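Local coordinates for mRNA-binding protein PUF3 (Saccharomyces cerevisiae, PDB 3K49) that binds the 3'-UTRs of mRNAs encoding mitochondrial proteins through its Pumilio homology domain, promoting deadenylation and decay of COX17 mRNA, at residues G89-I92 with Q93-L97; K102-M105 with K106-S109; I118-A121 with L122-I125. All coordinates share one frame; numbering follows the deposited sequence.

Contact 1: residues G89-I92 with Q93-L97; sequences GSKI and QKNTL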
# COMPACT_ATOMS: atom_id res chain seq x y z
N GLY A 89 27.25 6.44 6.14
CA GLY A 89 28.53 6.11 5.55
C GLY A 89 29.03 7.16 4.59
O GLY A 89 28.27 8.04 4.15
N SER A 90 30.32 7.08 4.27
CA SER A 90 30.93 7.91 3.23
C SER A 90 30.74 7.29 1.84
O SER A 90 30.54 6.08 1.70
CB SER A 90 32.42 8.08 3.51
OG SER A 90 33.08 6.84 3.41
N LYS A 91 30.85 8.13 0.82
CA LYS A 91 30.81 7.67 -0.57
C LYS A 91 31.69 6.44 -0.78
O LYS A 91 31.24 5.40 -1.28
CB LYS A 91 31.25 8.80 -1.50
CG LYS A 91 30.33 9.03 -2.69
CD LYS A 91 30.45 10.47 -3.19
CE LYS A 91 29.22 10.92 -3.97
NZ LYS A 91 29.24 12.38 -4.23
N ILE A 92 32.95 6.56 -0.40
CA ILE A 92 33.89 5.45 -0.51
C ILE A 92 33.32 4.18 0.12
O ILE A 92 33.48 3.10 -0.43
CB ILE A 92 35.22 5.78 0.19
CG1 ILE A 92 35.83 7.06 -0.39
CG2 ILE A 92 36.19 4.61 0.06
CD1 ILE A 92 36.12 6.97 -1.88
N GLN A 93 32.68 4.31 1.28
CA GLN A 93 32.14 3.13 1.98
C GLN A 93 30.90 2.57 1.29
O GLN A 93 30.76 1.36 1.13
CB GLN A 93 31.87 3.46 3.45
CG GLN A 93 33.16 3.53 4.25
CD GLN A 93 33.03 4.29 5.55
OE1 GLN A 93 32.02 4.92 5.83
NE2 GLN A 93 34.08 4.24 6.34
N LYS A 94 30.01 3.45 0.89
CA LYS A 94 28.84 3.05 0.15
C LYS A 94 29.23 2.34 -1.15
O LYS A 94 28.71 1.27 -1.44
CB LYS A 94 27.92 4.26 -0.08
CG LYS A 94 27.27 4.75 1.21
CD LYS A 94 26.15 5.73 0.96
CE LYS A 94 26.57 7.17 1.17
NZ LYS A 94 25.38 8.07 1.36
N ASN A 95 30.16 2.92 -1.92
CA ASN A 95 30.63 2.32 -3.17
C ASN A 95 31.17 0.91 -2.95
O ASN A 95 30.96 0.02 -3.77
CB ASN A 95 31.72 3.17 -3.82
CG ASN A 95 31.20 4.52 -4.30
OD1 ASN A 95 29.99 4.75 -4.37
ND2 ASN A 95 32.13 5.42 -4.64
N THR A 96 31.85 0.72 -1.84
CA THR A 96 32.46 -0.56 -1.53
C THR A 96 31.42 -1.65 -1.29
O THR A 96 31.59 -2.78 -1.73
CB THR A 96 33.39 -0.45 -0.31
OG1 THR A 96 34.53 0.34 -0.66
CG2 THR A 96 33.83 -1.82 0.18
N LEU A 97 30.35 -1.30 -0.57
CA LEU A 97 29.27 -2.23 -0.31
C LEU A 97 28.52 -2.56 -1.60
O LEU A 97 28.19 -3.72 -1.86
CB LEU A 97 28.30 -1.61 0.69
CG LEU A 97 28.84 -1.30 2.08
CD1 LEU A 97 27.73 -0.65 2.93
CD2 LEU A 97 29.37 -2.55 2.73
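Gly89 and Ser90 lead into helix 91-101 and meet the side chains of Gln93 and Lys94, with Ser90 and Gln93 forming a capping box at the N-terminus of this helix, within Pumilio repeat 2. Two side chains come near Gly89: Gln93 OE1 lies 3.7 Å from its CA, and Lys94 CE packs against its carbonyl oxygen. Lys94 reaches that position because its chain bends at chi3, and its ammonium group continues to a weak bond with the carbonyl of Phe86.

Ser90 occupies the N-cap. Its backbone N donates to Gln93 OE1 over 3.2 Å, almost straight at 176°, although it sits 34° out of the amide carbonyl plane. The returning half of the box is weaker: Gln93 N approaches Ser90 OG at 3.3 Å. With chi1 at 65°, the hydroxyl is turned between the backbone N and the carbonyl carbon of Ser90, where it can face the first turn. Gln93 is buried, its side chain packing on Glu59 and Phe62 of helix 55-65 and on Phe85 of helix 79-88, and the bond from Ser90 N gives its amide oxygen a partner there. Ser90 O starts the regular helical bonding by accepting from Lys94 N at 2.8 Å.

Lys91 directs its side chain outward and takes part mainly through its carbonyl, which receives Asn95 N at 2.8 Å. The Asn95 side chain bends back over the same carbonyl, yet its OD1 is held by Gln129. Ile92 likewise projects from the helix, but its carbonyl oxygen is gripped twice by Thr96: the backbone N reaches it over 3.2 Å and OG1 over 3.0 Å, arriving from opposite faces of the carbonyl plane.

Contact 2: residues K102-M105 with K106-S109; sequences KGNM and KQLS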
# COMPACT_ATOMS: atom_id res chain seq x y z
N LYS A 102 27.04 -6.25 -6.49
CA LYS A 102 27.11 -6.58 -7.91
C LYS A 102 27.24 -8.08 -8.15
O LYS A 102 28.14 -8.72 -7.61
CB LYS A 102 28.26 -5.84 -8.59
CG LYS A 102 28.03 -4.35 -8.78
CD LYS A 102 29.21 -3.73 -9.51
CE LYS A 102 29.52 -2.32 -9.02
NZ LYS A 102 30.84 -1.84 -9.54
N GLY A 103 26.34 -8.62 -8.96
CA GLY A 103 26.30 -10.04 -9.27
C GLY A 103 25.51 -10.84 -8.26
O GLY A 103 25.34 -12.04 -8.41
N ASN A 104 25.01 -10.16 -7.22
CA ASN A 104 24.31 -10.82 -6.12
C ASN A 104 22.95 -10.25 -5.83
O ASN A 104 22.32 -10.63 -4.85
CB ASN A 104 25.14 -10.78 -4.84
CG ASN A 104 26.54 -11.31 -5.04
OD1 ASN A 104 26.73 -12.49 -5.33
ND2 ASN A 104 27.54 -10.43 -4.90
N MET A 105 22.50 -9.33 -6.68
CA MET A 105 21.20 -8.68 -6.46
C MET A 105 20.08 -9.66 -6.19
O MET A 105 19.39 -9.53 -5.19
CB MET A 105 20.81 -7.77 -7.62
CG MET A 105 21.03 -6.30 -7.33
SD MET A 105 20.09 -5.73 -5.90
CE MET A 105 18.51 -5.31 -6.63
N LYS A 106 19.90 -10.63 -7.10
CA LYS A 106 18.76 -11.54 -7.03
C LYS A 106 18.76 -12.29 -5.71
O LYS A 106 17.75 -12.32 -5.00
CB LYS A 106 18.78 -12.52 -8.21
CG LYS A 106 17.46 -13.24 -8.43
CD LYS A 106 17.37 -13.82 -9.83
CE LYS A 106 16.31 -14.90 -9.90
NZ LYS A 106 16.15 -15.43 -11.28
N GLN A 107 19.90 -12.88 -5.39
CA GLN A 107 20.01 -13.66 -4.17
C GLN A 107 19.71 -12.83 -2.93
O GLN A 107 18.90 -13.23 -2.09
CB GLN A 107 21.40 -14.27 -4.09
CG GLN A 107 21.66 -15.06 -2.83
CD GLN A 107 22.93 -15.88 -2.94
OE1 GLN A 107 23.88 -15.49 -3.62
NE2 GLN A 107 22.94 -17.02 -2.28
N LEU A 108 20.34 -11.66 -2.82
CA LEU A 108 20.09 -10.77 -1.69
C LEU A 108 18.63 -10.35 -1.65
O LEU A 108 18.00 -10.30 -0.59
CB LEU A 108 21.00 -9.54 -1.77
CG LEU A 108 22.48 -9.89 -1.74
CD1 LEU A 108 23.30 -8.65 -1.99
CD2 LEU A 108 22.81 -10.54 -0.41
N SER A 109 18.07 -10.07 -2.81
CA SER A 109 16.71 -9.54 -2.84
C SER A 109 15.71 -10.59 -2.37
O SER A 109 14.64 -10.24 -1.89
CB SER A 109 16.37 -9.02 -4.23
OG SER A 109 17.15 -7.89 -4.53
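Met105 and Ser109 make the tight side of this first turn of helix 105-110. Met105 O accepts two bonds from the same residue, one from Ser109 N at 2.8 Å and one from Ser109 OG at 2.9 Å. The backbone donor lies nearly in line with the carbonyl, whereas the hydroxyl stands 45° above its plane. A chi1 of -67° folds OG back beside its own backbone N, within reach of that oxygen, and the buried hydroxyl is thereby satisfied inside the helix. The Met105 chain, bent at chi2 and chi3, brings CE to 3.6 Å from Ser109 OG.

The Asn104 side is looser. Its carbonyl receives Leu108 N at 3.0 Å, and Leu108 CG rides close over the same oxygen, but the side chains come no closer than 4.0 Å, between Asn104 CB and Leu108 CD1. Lys106 points away and its ammonium group bonds to Ser140 OG, while Gln107 is exposed to solvent. Asn104 holds the N-cap without a side-chain capping bond, as its ND2 turns back to Gln100 O. Instead, Glu136 accepts from the backbone N atoms of Gly103 and Met105; a carboxylate remote in sequence thus binds a leading amide of the helix, at the start of a short helix in the stacked helical repeats of the Pumilio homology domain.

Contact 3: residues I118-A121 with L122-I125; sequences IQKA and LEYI. With nucleotides of chain B.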
# COMPACT_ATOMS: atom_id res chain seq x y z
N ILE A 118 19.10 -4.10 0.83
CA ILE A 118 18.96 -3.70 -0.56
C ILE A 118 17.99 -2.52 -0.66
O ILE A 118 18.22 -1.53 -1.36
CB ILE A 118 18.43 -4.86 -1.43
CG1 ILE A 118 19.50 -5.95 -1.62
CG2 ILE A 118 17.94 -4.32 -2.79
CD1 ILE A 118 20.87 -5.40 -2.09
N GLN A 119 16.88 -2.63 0.07
CA GLN A 119 15.89 -1.59 0.06
C GLN A 119 16.44 -0.28 0.59
O GLN A 119 16.11 0.80 0.05
CB GLN A 119 14.68 -2.04 0.85
CG GLN A 119 13.73 -2.98 0.06
CD GLN A 119 12.67 -3.61 0.93
OE1 GLN A 119 11.66 -2.98 1.25
NE2 GLN A 119 12.90 -4.85 1.34
N LYS A 120 17.26 -0.36 1.64
CA LYS A 120 17.84 0.83 2.24
C LYS A 120 18.86 1.43 1.27
O LYS A 120 18.95 2.65 1.12
CB LYS A 120 18.47 0.54 3.60
CG LYS A 120 18.88 1.82 4.41
CD LYS A 120 17.67 2.45 5.15
CE LYS A 120 18.07 3.64 6.00
NZ LYS A 120 19.01 3.31 7.15
N ALA A 121 19.60 0.56 0.59
CA ALA A 121 20.64 1.01 -0.32
C ALA A 121 20.10 1.83 -1.49
O ALA A 121 20.67 2.86 -1.84
CB ALA A 121 21.48 -0.16 -0.81
N LEU A 122 19.00 1.38 -2.08
CA LEU A 122 18.38 2.09 -3.20
C LEU A 122 18.02 3.53 -2.84
O LEU A 122 18.16 4.46 -3.63
CB LEU A 122 17.13 1.33 -3.69
CG LEU A 122 17.39 -0.05 -4.31
CD1 LEU A 122 16.08 -0.79 -4.65
CD2 LEU A 122 18.28 0.09 -5.53
N GLU A 123 17.55 3.70 -1.61
CA GLU A 123 17.31 5.01 -1.05
C GLU A 123 18.54 5.93 -0.97
O GLU A 123 18.40 7.16 -1.06
CB GLU A 123 16.73 4.86 0.36
CG GLU A 123 15.23 4.74 0.42
CD GLU A 123 14.74 4.50 1.83
OE1 GLU A 123 15.60 4.43 2.72
OE2 GLU A 123 13.51 4.39 2.06
N TYR A 124 19.74 5.35 -0.79
CA TYR A 124 20.91 6.19 -0.47
C TYR A 124 22.02 6.30 -1.51
O TYR A 124 22.81 7.23 -1.45
CB TYR A 124 21.51 5.82 0.89
CG TYR A 124 20.66 6.29 2.04
CD1 TYR A 124 20.82 7.57 2.56
CD2 TYR A 124 19.68 5.47 2.59
CE1 TYR A 124 20.05 8.01 3.61
CE2 TYR A 124 18.90 5.91 3.64
CZ TYR A 124 19.09 7.19 4.15
OH TYR A 124 18.31 7.65 5.19
N ILE A 125 22.11 5.37 -2.46
CA ILE A 125 23.20 5.39 -3.43
C ILE A 125 22.89 6.28 -4.63
O ILE A 125 21.78 6.82 -4.75
CB ILE A 125 23.57 3.96 -3.88
CG1 ILE A 125 22.38 3.30 -4.57
CG2 ILE A 125 23.95 3.15 -2.67
CD1 ILE A 125 22.66 1.90 -5.08
P A B 8 3.59 -10.89 4.16
OP1 A B 8 3.27 -11.96 3.19
OP2 A B 8 2.92 -10.86 5.48
O5' A B 8 5.17 -10.90 4.43
C5' A B 8 5.78 -9.84 5.15
C4' A B 8 7.28 -10.06 5.23
O4' A B 8 7.91 -9.45 4.09
C3' A B 8 7.95 -9.40 6.43
O3' A B 8 7.85 -10.28 7.54
C2' A B 8 9.40 -9.27 5.95
O2' A B 8 10.17 -10.44 6.14
C1' A B 8 9.23 -9.08 4.44
N9 A B 8 9.50 -7.72 3.96
C8 A B 8 10.46 -7.38 3.05
N7 A B 8 10.52 -6.09 2.79
C5 A B 8 9.54 -5.55 3.59
C6 A B 8 9.09 -4.23 3.78
N6 A B 8 9.62 -3.19 3.15
N1 A B 8 8.08 -4.03 4.65
C2 A B 8 7.55 -5.08 5.28
N3 A B 8 7.88 -6.37 5.19
C4 A B 8 8.89 -6.54 4.32
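A bend at chi2 of 81° brings the Lys120 chain across to Tyr124, with CE 3.4 Å from Tyr124 CE2. The two side chains run obliquely past each other, and a second bend at chi4 turns the ammonium group to a salt bridge with Glu87 on helix 79-88. Tyr124 also uses the edge of its ring: CD2 approaches Lys120 O at 3.3 Å, with the oxygen near the ring plane. Glu123 flanks the same lysine, its OE1 lying 3.8 Å from Lys120 CD, but its carboxylate pairs with Lys156 of helix 150-160.

Deeper in the fold, Ile118 O accepts Leu122 N in a regular helical bond, and the two side chains touch lightly. Further along the chain, Ala121 O takes both Ile125 N at 3.0 Å and Tyr124 N at 2.9 Å. The first lies nearly in line with the carbonyl; the second comes from well above its plane.

Gln119 points elsewhere, toward A8 of chain B, the bound RNA, on a chain extended beyond CG. OE1 accepts from adenine N6 over 2.8 Å, and NE2 donates to N7 over 3.1 Å, both bonds close to straight. A weak bond from NE2 to Cys115 O is consistent with the amide being held in this orientation. One acceptor and one donor of the amide thus match the N6 donor and N7 acceptor of the adenine Hoogsteen edge, a complementarity by which this Pumilio repeat can read the base directly.

Along the chain the three contacts follow in series, none nesting within or crossing another, and each closes only a local turn. Contact 1 opens helix 91-101 in Pumilio repeat 2; contact 2 comes after that helix, at the turn into helix 105-110, and contact 3 lies on helix 114-124, both in repeat 3. Contacts 2 and 3 pack directly, Ile118 meeting Met105, Leu108 and Ser109, which joins two successive helices of one repeat. Contacts 1 and 3 touch more sparingly, where Lys94 nears the Tyr124 carbonyl across the boundary between repeats. Contacts 1 and 2 do not touch. Of the three, contact 3 reaches the RNA.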